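Local coordinates for protein tRNA (uracil(54)-C(5))-methyltransferase (Pyrococcus abyssi, PDB 2JJQ) that methylates C5 of uridine 54 in tRNA, using S-adenosyl-L-methionine as the methyl donor and leaving 5-methyluridine and S-adenosyl-L-homocysteine, at residues 114-119 against 418-423; 279-284 against 409-414; 283-288 against 383-388. All blocks are in the same frame, centred on the assembly; numbering follows the deposited sequence.

Contact 1: residues 114-119 against 418-423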
loop_
_atom_site.group_PDB
_atom_site.type_symbol
_atom_site.label_atom_id
_atom_site.label_comp_id
_atom_site.label_asym_id
_atom_site.label_seq_id
_atom_site.Cartn_x
_atom_site.Cartn_y
_atom_site.Cartn_z
ATOM N N PHE A 114 -12.242 -10.828 -18.861
ATOM C CA PHE A 114 -13.692 -10.511 -18.707
ATOM C C PHE A 114 -13.852 -9.279 -17.849
ATOM O O PHE A 114 -12.908 -8.888 -17.166
ATOM C CB PHE A 114 -14.440 -11.673 -18.081
ATOM C CG PHE A 114 -13.853 -12.140 -16.804
ATOM C CD1 PHE A 114 -12.909 -13.147 -16.784
ATOM C CD2 PHE A 114 -14.264 -11.590 -15.601
ATOM C CE1 PHE A 114 -12.356 -13.573 -15.602
ATOM C CE2 PHE A 114 -13.695 -12.039 -14.394
ATOM C CZ PHE A 114 -12.760 -13.026 -14.411
ATOM N N GLU A 115 -15.024 -8.670 -17.908
ATOM C CA GLU A 115 -15.327 -7.443 -17.173
ATOM C C GLU A 115 -15.274 -7.682 -15.641
ATOM O O GLU A 115 -15.904 -8.626 -15.104
ATOM C CB GLU A 115 -16.729 -6.984 -17.571
ATOM C CG GLU A 115 -17.028 -5.535 -17.258
ATOM C CD GLU A 115 -16.371 -4.603 -18.265
ATOM O OE1 GLU A 115 -16.570 -4.826 -19.492
ATOM O OE2 GLU A 115 -15.661 -3.647 -17.836
ATOM N N VAL A 116 -14.566 -6.791 -14.962
ATOM C CA VAL A 116 -14.482 -6.785 -13.496
ATOM C C VAL A 116 -14.885 -5.408 -12.981
ATOM O O VAL A 116 -14.417 -4.406 -13.474
ATOM C CB VAL A 116 -13.062 -7.152 -13.037
ATOM C CG1 VAL A 116 -13.019 -7.071 -11.503
ATOM C CG2 VAL A 116 -12.715 -8.613 -13.547
ATOM N N GLU A 117 -15.832 -5.359 -12.051
ATOM C CA GLU A 117 -16.225 -4.085 -11.471
ATOM C C GLU A 117 -15.048 -3.538 -10.653
ATOM O O GLU A 117 -14.308 -4.308 -9.980
ATOM C CB GLU A 117 -17.458 -4.269 -10.583
ATOM C CG GLU A 117 -17.771 -3.053 -9.701
ATOM C CD GLU A 117 -18.878 -3.315 -8.660
ATOM O OE1 GLU A 117 -19.397 -4.459 -8.563
ATOM O OE2 GLU A 117 -19.231 -2.339 -7.928
ATOM N N VAL A 118 -14.847 -2.229 -10.702
ATOM C CA VAL A 118 -13.841 -1.552 -9.875
ATOM C C VAL A 118 -14.540 -0.604 -8.875
ATOM O O VAL A 118 -15.169 0.406 -9.287
ATOM C CB VAL A 118 -12.809 -0.771 -10.711
ATOM C CG1 VAL A 118 -11.732 -0.191 -9.793
ATOM C CG2 VAL A 118 -12.123 -1.692 -11.754
ATOM N N VAL A 119 -14.425 -0.899 -7.594
ATOM C CA VAL A 119 -15.075 -0.050 -6.575
ATOM C C VAL A 119 -14.215 1.172 -6.290
ATOM O O VAL A 119 -13.025 1.006 -5.964
ATOM C CB VAL A 119 -15.291 -0.865 -5.276
ATOM C CG1 VAL A 119 -15.960 -0.030 -4.141
ATOM C CG2 VAL A 119 -16.036 -2.187 -5.596
ATOM N N VAL A 418 -4.404 -1.882 -8.641
ATOM C CA VAL A 418 -5.722 -2.157 -8.106
ATOM C C VAL A 418 -5.623 -3.385 -7.189
ATOM O O VAL A 418 -4.646 -4.145 -7.322
ATOM C CB VAL A 418 -6.711 -2.358 -9.273
ATOM C CG1 VAL A 418 -6.759 -3.845 -9.658
ATOM C CG2 VAL A 418 -8.060 -1.863 -8.891
ATOM N N GLU A 419 -6.575 -3.552 -6.271
ATOM C CA GLU A 419 -6.681 -4.724 -5.398
ATOM C C GLU A 419 -7.838 -5.634 -5.810
ATOM O O GLU A 419 -8.991 -5.250 -5.713
ATOM C CB GLU A 419 -6.925 -4.289 -3.971
ATOM C CG GLU A 419 -6.964 -5.441 -2.982
ATOM C CD GLU A 419 -5.594 -5.745 -2.401
ATOM O OE1 GLU A 419 -4.592 -5.416 -3.065
ATOM O OE2 GLU A 419 -5.529 -6.251 -1.256
ATOM N N LEU A 420 -7.567 -6.862 -6.192
ATOM C CA LEU A 420 -8.659 -7.747 -6.642
ATOM C C LEU A 420 -9.061 -8.603 -5.459
ATOM O O LEU A 420 -8.212 -8.944 -4.620
ATOM C CB LEU A 420 -8.128 -8.703 -7.693
ATOM C CG LEU A 420 -7.951 -8.235 -9.100
ATOM C CD1 LEU A 420 -7.127 -9.395 -9.756
ATOM C CD2 LEU A 420 -9.371 -8.181 -9.682
ATOM N N VAL A 421 -10.334 -9.024 -5.413
ATOM C CA VAL A 421 -10.768 -9.956 -4.372
ATOM C C VAL A 421 -11.603 -10.957 -5.150
ATOM O O VAL A 421 -12.644 -10.599 -5.733
ATOM C CB VAL A 421 -11.619 -9.278 -3.239
ATOM C CG1 VAL A 421 -12.014 -10.306 -2.183
ATOM C CG2 VAL A 421 -10.878 -8.075 -2.611
ATOM N N ALA A 422 -11.145 -12.211 -5.180
ATOM C CA ALA A 422 -11.857 -13.233 -5.926
ATOM C C ALA A 422 -12.310 -14.388 -5.035
ATOM O O ALA A 422 -11.538 -14.876 -4.198
ATOM C CB ALA A 422 -10.968 -13.767 -7.044
ATOM N N LYS A 423 -13.560 -14.807 -5.220
ATOM C CA LYS A 423 -14.065 -15.995 -4.578
ATOM C C LYS A 423 -14.004 -17.158 -5.603
ATOM O O LYS A 423 -14.606 -17.066 -6.689
ATOM C CB LYS A 423 -15.513 -15.763 -4.170
ATOM C CG LYS A 423 -16.115 -16.987 -3.537
ATOM C CD LYS A 423 -17.528 -16.695 -3.172
ATOM C CE LYS A 423 -18.082 -17.831 -2.331
ATOM N NZ LYS A 423 -19.314 -17.430 -1.608
#

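Contact 2: residues 279-284 against 409-414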
loop_
_atom_site.group_PDB
_atom_site.type_symbol
_atom_site.label_atom_id
_atom_site.label_comp_id
_atom_site.label_asym_id
_atom_site.label_seq_id
_atom_site.Cartn_x
_atom_site.Cartn_y
_atom_site.Cartn_z
ATOM N N VAL A 279 -11.942 -0.570 4.634
ATOM C CA VAL A 279 -13.241 -0.906 5.233
ATOM C C VAL A 279 -14.000 -1.761 4.200
ATOM O O VAL A 279 -14.570 -2.806 4.549
ATOM C CB VAL A 279 -14.033 0.344 5.639
ATOM C CG1 VAL A 279 -15.460 -0.029 6.045
ATOM C CG2 VAL A 279 -13.292 1.061 6.813
ATOM N N ASN A 280 -14.032 -1.316 2.945
ATOM C CA ASN A 280 -14.756 -2.122 1.921
ATOM C C ASN A 280 -14.098 -3.497 1.727
ATOM O O ASN A 280 -14.782 -4.485 1.501
ATOM C CB ASN A 280 -14.775 -1.380 0.604
ATOM C CG ASN A 280 -15.710 -0.202 0.630
ATOM O OD1 ASN A 280 -16.632 -0.130 1.476
ATOM N ND2 ASN A 280 -15.516 0.720 -0.295
ATOM N N LEU A 281 -12.769 -3.534 1.814
ATOM C CA LEU A 281 -12.015 -4.785 1.573
ATOM C C LEU A 281 -12.327 -5.829 2.640
ATOM O O LEU A 281 -12.649 -6.976 2.325
ATOM C CB LEU A 281 -10.506 -4.428 1.543
ATOM C CG LEU A 281 -9.536 -5.587 1.351
ATOM C CD1 LEU A 281 -9.878 -6.238 0.019
ATOM C CD2 LEU A 281 -8.128 -4.989 1.402
ATOM N N VAL A 282 -12.303 -5.450 3.923
ATOM C CA VAL A 282 -12.613 -6.448 4.982
ATOM C C VAL A 282 -14.086 -6.844 4.919
ATOM O O VAL A 282 -14.405 -7.976 5.170
ATOM C CB VAL A 282 -12.219 -6.005 6.416
ATOM C CG1 VAL A 282 -10.711 -5.789 6.470
ATOM C CG2 VAL A 282 -12.916 -4.691 6.856
ATOM N N ARG A 283 -14.971 -5.899 4.598
ATOM C CA ARG A 283 -16.403 -6.248 4.477
ATOM C C ARG A 283 -16.568 -7.238 3.335
ATOM O O ARG A 283 -17.311 -8.228 3.477
ATOM C CB ARG A 283 -17.215 -4.996 4.194
ATOM C CG ARG A 283 -17.311 -4.088 5.412
ATOM C CD ARG A 283 -18.170 -2.865 4.977
ATOM N NE ARG A 283 -18.317 -1.917 6.079
ATOM C CZ ARG A 283 -18.956 -0.758 5.929
ATOM N NH1 ARG A 283 -19.481 -0.450 4.716
ATOM N NH2 ARG A 283 -19.065 0.081 6.960
ATOM N N LYS A 284 -15.859 -6.981 2.225
ATOM C CA LYS A 284 -16.034 -7.837 1.031
ATOM C C LYS A 284 -15.560 -9.226 1.326
ATOM O O LYS A 284 -16.240 -10.168 0.964
ATOM C CB LYS A 284 -15.280 -7.316 -0.204
ATOM C CG LYS A 284 -15.572 -8.142 -1.495
ATOM C CD LYS A 284 -17.021 -7.694 -1.978
ATOM C CE LYS A 284 -17.593 -8.435 -3.113
ATOM N NZ LYS A 284 -19.038 -7.955 -3.235
ATOM N N LEU A 409 -11.010 -3.473 -6.033
ATOM C CA LEU A 409 -11.248 -2.288 -5.160
ATOM C C LEU A 409 -10.102 -1.349 -5.476
ATOM O O LEU A 409 -8.937 -1.782 -5.553
ATOM C CB LEU A 409 -11.257 -2.636 -3.682
ATOM C CG LEU A 409 -12.480 -3.464 -3.282
ATOM C CD1 LEU A 409 -12.053 -4.883 -3.525
ATOM C CD2 LEU A 409 -12.756 -3.245 -1.785
ATOM N N ASP A 410 -10.432 -0.089 -5.745
ATOM C CA ASP A 410 -9.372 0.879 -5.971
ATOM C C ASP A 410 -8.701 1.243 -4.628
ATOM O O ASP A 410 -9.021 2.257 -3.984
ATOM C CB ASP A 410 -9.857 2.129 -6.715
ATOM C CG ASP A 410 -8.695 3.024 -7.086
ATOM O OD1 ASP A 410 -7.577 2.478 -7.173
ATOM O OD2 ASP A 410 -8.834 4.262 -7.194
ATOM N N MET A 411 -7.754 0.417 -4.214
ATOM C CA MET A 411 -7.060 0.675 -2.970
ATOM C C MET A 411 -6.033 1.777 -3.193
ATOM O O MET A 411 -5.537 2.412 -2.214
ATOM C CB MET A 411 -6.366 -0.633 -2.477
ATOM C CG MET A 411 -7.419 -1.648 -1.874
ATOM S SD MET A 411 -7.974 -1.157 -0.201
ATOM C CE MET A 411 -6.430 -0.495 0.430
ATOM N N PHE A 412 -5.717 2.038 -4.465
ATOM C CA PHE A 412 -4.533 2.857 -4.784
ATOM C C PHE A 412 -4.853 3.967 -5.809
ATOM O O PHE A 412 -4.282 3.985 -6.918
ATOM C CB PHE A 412 -3.427 1.974 -5.342
ATOM C CG PHE A 412 -3.156 0.776 -4.500
ATOM C CD1 PHE A 412 -2.449 0.885 -3.335
ATOM C CD2 PHE A 412 -3.638 -0.447 -4.888
ATOM C CE1 PHE A 412 -2.188 -0.255 -2.520
ATOM C CE2 PHE A 412 -3.397 -1.586 -4.094
ATOM C CZ PHE A 412 -2.671 -1.483 -2.921
ATOM N N PRO A 413 -5.703 4.897 -5.422
ATOM C CA PRO A 413 -6.009 6.022 -6.325
ATOM C C PRO A 413 -4.736 6.724 -6.844
ATOM O O PRO A 413 -3.735 6.848 -6.114
ATOM C CB PRO A 413 -6.766 6.994 -5.419
ATOM C CG PRO A 413 -7.367 6.120 -4.304
ATOM C CD PRO A 413 -6.399 4.989 -4.111
ATOM N N HIS A 414 -4.793 7.233 -8.093
ATOM C CA HIS A 414 -3.696 7.991 -8.695
ATOM C C HIS A 414 -2.487 7.146 -9.068
ATOM O O HIS A 414 -1.451 7.698 -9.438
ATOM C CB HIS A 414 -3.243 9.199 -7.854
ATOM C CG HIS A 414 -4.378 10.000 -7.311
ATOM N ND1 HIS A 414 -5.336 10.569 -8.125
ATOM C CD2 HIS A 414 -4.730 10.318 -6.035
ATOM C CE1 HIS A 414 -6.220 11.226 -7.389
ATOM N NE2 HIS A 414 -5.883 11.081 -6.108
#

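Contact 3: residues 283-288 against 383-388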
loop_
_atom_site.group_PDB
_atom_site.type_symbol
_atom_site.label_atom_id
_atom_site.label_comp_id
_atom_site.label_asym_id
_atom_site.label_seq_id
_atom_site.Cartn_x
_atom_site.Cartn_y
_atom_site.Cartn_z
ATOM N N ARG A 283 -14.971 -5.899 4.598
ATOM C CA ARG A 283 -16.403 -6.248 4.477
ATOM C C ARG A 283 -16.568 -7.238 3.335
ATOM O O ARG A 283 -17.311 -8.228 3.477
ATOM C CB ARG A 283 -17.215 -4.996 4.194
ATOM C CG ARG A 283 -17.311 -4.088 5.412
ATOM C CD ARG A 283 -18.170 -2.865 4.977
ATOM N NE ARG A 283 -18.317 -1.917 6.079
ATOM C CZ ARG A 283 -18.956 -0.758 5.929
ATOM N NH1 ARG A 283 -19.481 -0.450 4.716
ATOM N NH2 ARG A 283 -19.065 0.081 6.960
ATOM N N LYS A 284 -15.859 -6.981 2.225
ATOM C CA LYS A 284 -16.034 -7.837 1.031
ATOM C C LYS A 284 -15.560 -9.226 1.326
ATOM O O LYS A 284 -16.240 -10.168 0.964
ATOM C CB LYS A 284 -15.280 -7.316 -0.204
ATOM C CG LYS A 284 -15.572 -8.142 -1.495
ATOM C CD LYS A 284 -17.021 -7.694 -1.978
ATOM C CE LYS A 284 -17.593 -8.435 -3.113
ATOM N NZ LYS A 284 -19.038 -7.955 -3.235
ATOM N N VAL A 285 -14.372 -9.356 1.931
ATOM C CA VAL A 285 -13.885 -10.672 2.342
ATOM C C VAL A 285 -14.880 -11.377 3.250
ATOM O O VAL A 285 -15.173 -12.570 3.028
ATOM C CB VAL A 285 -12.485 -10.613 2.962
ATOM C CG1 VAL A 285 -12.071 -12.000 3.554
ATOM C CG2 VAL A 285 -11.460 -10.092 1.854
ATOM N N SER A 286 -15.445 -10.653 4.217
ATOM C CA SER A 286 -16.364 -11.299 5.170
ATOM C C SER A 286 -17.613 -11.775 4.447
ATOM O O SER A 286 -18.289 -12.690 4.928
ATOM C CB SER A 286 -16.773 -10.387 6.341
ATOM O OG SER A 286 -17.607 -9.353 5.898
ATOM N N GLU A 287 -17.950 -11.120 3.344
ATOM C CA GLU A 287 -19.154 -11.467 2.585
ATOM C C GLU A 287 -18.971 -12.719 1.705
ATOM O O GLU A 287 -19.933 -13.469 1.445
ATOM C CB GLU A 287 -19.589 -10.273 1.741
ATOM C CG GLU A 287 -20.203 -9.239 2.655
ATOM C CD GLU A 287 -20.375 -7.870 2.034
ATOM O OE1 GLU A 287 -20.077 -7.682 0.821
ATOM O OE2 GLU A 287 -20.803 -6.971 2.802
ATOM N N LEU A 288 -17.747 -12.931 1.254
ATOM C CA LEU A 288 -17.426 -13.998 0.308
ATOM C C LEU A 288 -17.118 -15.325 0.968
ATOM O O LEU A 288 -17.316 -16.377 0.350
ATOM C CB LEU A 288 -16.221 -13.588 -0.539
ATOM C CG LEU A 288 -16.538 -12.414 -1.497
ATOM C CD1 LEU A 288 -15.273 -12.086 -2.303
ATOM C CD2 LEU A 288 -17.713 -12.640 -2.434
ATOM N N VAL A 383 -10.738 -17.642 -1.030
ATOM C CA VAL A 383 -10.833 -16.194 -1.335
ATOM C C VAL A 383 -9.415 -15.684 -1.584
ATOM O O VAL A 383 -8.586 -15.764 -0.715
ATOM C CB VAL A 383 -11.516 -15.358 -0.150
ATOM C CG1 VAL A 383 -11.484 -13.858 -0.490
ATOM C CG2 VAL A 383 -12.938 -15.837 0.108
ATOM N N TYR A 384 -9.139 -15.185 -2.784
ATOM C CA TYR A 384 -7.799 -14.818 -3.180
ATOM C C TYR A 384 -7.801 -13.288 -3.311
ATOM O O TYR A 384 -8.588 -12.734 -4.080
ATOM C CB TYR A 384 -7.464 -15.504 -4.506
ATOM C CG TYR A 384 -5.997 -15.442 -4.977
ATOM C CD1 TYR A 384 -5.401 -16.548 -5.614
ATOM C CD2 TYR A 384 -5.212 -14.314 -4.759
ATOM C CE1 TYR A 384 -4.060 -16.516 -6.098
ATOM C CE2 TYR A 384 -3.872 -14.259 -5.258
ATOM C CZ TYR A 384 -3.308 -15.383 -5.893
ATOM O OH TYR A 384 -1.999 -15.305 -6.348
ATOM N N VAL A 385 -6.976 -12.614 -2.511
ATOM C CA VAL A 385 -6.823 -11.165 -2.566
ATOM C C VAL A 385 -5.458 -10.864 -3.157
ATOM O O VAL A 385 -4.468 -11.481 -2.762
ATOM C CB VAL A 385 -6.901 -10.608 -1.118
ATOM C CG1 VAL A 385 -6.650 -9.120 -1.064
ATOM C CG2 VAL A 385 -8.261 -10.970 -0.514
ATOM N N SER A 386 -5.401 -9.938 -4.114
ATOM C CA SER A 386 -4.158 -9.715 -4.867
ATOM C C SER A 386 -4.128 -8.311 -5.425
ATOM O O SER A 386 -5.127 -7.868 -5.996
ATOM C CB SER A 386 -4.087 -10.678 -6.068
ATOM O OG SER A 386 -2.897 -10.513 -6.840
ATOM N N CYS A 387 -3.004 -7.619 -5.319
ATOM C CA CYS A 387 -2.856 -6.385 -6.140
ATOM C C CYS A 387 -1.941 -6.659 -7.371
ATOM O O CYS A 387 -1.485 -5.735 -8.025
ATOM C CB CYS A 387 -2.323 -5.190 -5.307
ATOM S SG CYS A 387 -0.666 -5.437 -4.810
ATOM N N ASN A 388 -1.736 -7.937 -7.700
ATOM C CA ASN A 388 -0.954 -8.314 -8.886
ATOM C C ASN A 388 -1.833 -9.176 -9.799
ATOM O O ASN A 388 -1.777 -10.398 -9.730
ATOM C CB ASN A 388 0.285 -9.107 -8.434
ATOM C CG ASN A 388 1.193 -8.301 -7.451
ATOM O OD1 ASN A 388 1.769 -7.283 -7.831
ATOM N ND2 ASN A 388 1.316 -8.777 -6.187
#

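Contact 1: residues 114-119 against 418-423
Val-116 meets Leu-420 and Val-118 meets Val-418, both by methyl groups alone. Val-116 CG1 lies 4.2 Å from Leu-420 CD2. The Leu-420 side chain leaves the backbone at a slant to the facing segment, and its end comes nearer. Val-118 CG1 approaches Val-418 CG2 at 4.1 Å, and the two side chains cross obliquely. In Val-118 this methyl is the one trans to the backbone N (chi1 -175°), which leaves CG2 beside the N. The Val-418 side chain is turned away from a staggered position (chi1 91°), with CG2 toward Val-118. Both methyl pairs are buried, and the backbones stay well apart: the nearest CA atoms, of Val-118 and Val-418, are 8.3 Å from each other.

The reason for the gap is a strand in between. In the Rossmann-like sheet of class I methyltransferases, strand 403-409 separates 419-424 from 117-119, an extra edge strand from an earlier part of the chain. The four side chains therefore reach over strand 403-409 on one face of the sheet.

Backbone hydrogen bonds hold the sheet here. Glu-117 and Val-119 pair with Ala-408, and Glu-419 pairs with Leu-409. Helix 97-112 covers the apolar face, its Leu-108 touching both Val-118 and Val-418. Glu-419 and Val-421 instead meet helix 275-288 through Leu-281, and Glu-419 is the predicted proton acceptor of the active site.

Contact 2: residues 279-284 against 409-414
Leu-409 pushes one methyl, CD2, against the helix that carries Asn-280 and Leu-281. CD2 lies 3.6 Å from Asn-280 CB and 3.6 Å from the backbone N of Leu-281. It also comes within 4.2 Å of Leu-281 CB. A single methyl thus fits against the helix backbone and the roots of two side chains. The second apolar pair is Leu-281 CD2 with Met-411 SD, at 4.2 Å, and these side chains run roughly perpendicular. The bend at chi2 (-76°) brings the Met-411 sulfur toward the helix.

The polar groups are engaged elsewhere. Asn-280 ND2 bonds to Gln-277 OE1, one turn back in the same helix. Asp-410 is the centre of an inverse gamma turn, closed by a weak bond from Met-411 N to Leu-409 O (2.8 Å). Its carboxylate makes a salt bridge to Lys-104 and a hydrogen bond to Tyr-97.

Here helix 275-288 packs where strand 403-409 ends and the turn begins. Met-411 lies beside Glu-419, the predicted proton acceptor, and near Gln-272, which binds S-adenosyl-L-methionine, so this packing borders the active site of the Rossmann-like methyltransferase domain.

Contact 3: residues 283-288 against 383-388
Val-285 and Leu-288 pack on Val-383 and Val-385 as part of the helix-on-sheet layer of a Rossmann-like methyltransferase fold. The helix is the end of 275-288, and the strand is 381-386 in the middle of the sheet. The axes of the short segments 283-288 and 383-386 come within 9.8 Å of each other and run nearly antiparallel, at 159°.

The contact is wholly apolar. Val-383 takes the largest share and uses its two methyls separately. CG2 lies 4.0 Å from Leu-288 CB, so Leu-288 touches with the root of its side chain. CG1 faces Val-285 CG2 more loosely, at 4.4 Å. The same CG2 of Val-285 meets Val-385 CG2 at 4.1 Å, and the two valines lie nearly square to each other. With CG1 of Val-285 trans to the backbone N (chi1 173°), CG2 lies opposite the carbonyl carbon and serves both strand residues. Val-421 of the next strand touches Leu-288 and Val-383 as well.

Val-385 also touches Glu-419, the predicted proton acceptor, and Asp-360, which binds S-adenosyl-L-methionine. Tyr-384 sits on the other face of the sheet, where its ring meets Phe-392 edge-to-face.

On the helix, Ser-286 OG donates to Arg-283 O at 2.7 Å, tilted 27° from the carbonyl plane. Glu-287 N reaches the same oxygen, so two donors grip it. The strand ends just before Cys-387, the predicted nucleophile. An ST turn spans this residue: Ser-386 OG accepts from Asn-388 N at 3.0 Å, with an N-H...O angle of 152°.

In the fold
The three contacts form one cluster, with centres about 9 to 10 Å apart. Along the chain the segments come as 114-119, then 279-288, 383-388, 409-414 and 418-423. Contacts 2 and 3 share helix 275-288: its middle meets the end of strand 403-409, and its last turn meets strand 381-386. Contacts 1 and 3 reach neighbouring strands of the same sheet, 419-424 and 381-386. Contact 1 joins an earlier part of the chain to the C-terminal catalytic domain. Between them the contacts hold both predicted catalytic residues, Cys-387 and Glu-419. Phe-412 of contact 2 packs on Cys-387 of contact 3, so these two contacts lie beside the predicted active site. The methyl pairs of contact 1 are on the opposite face of the sheet.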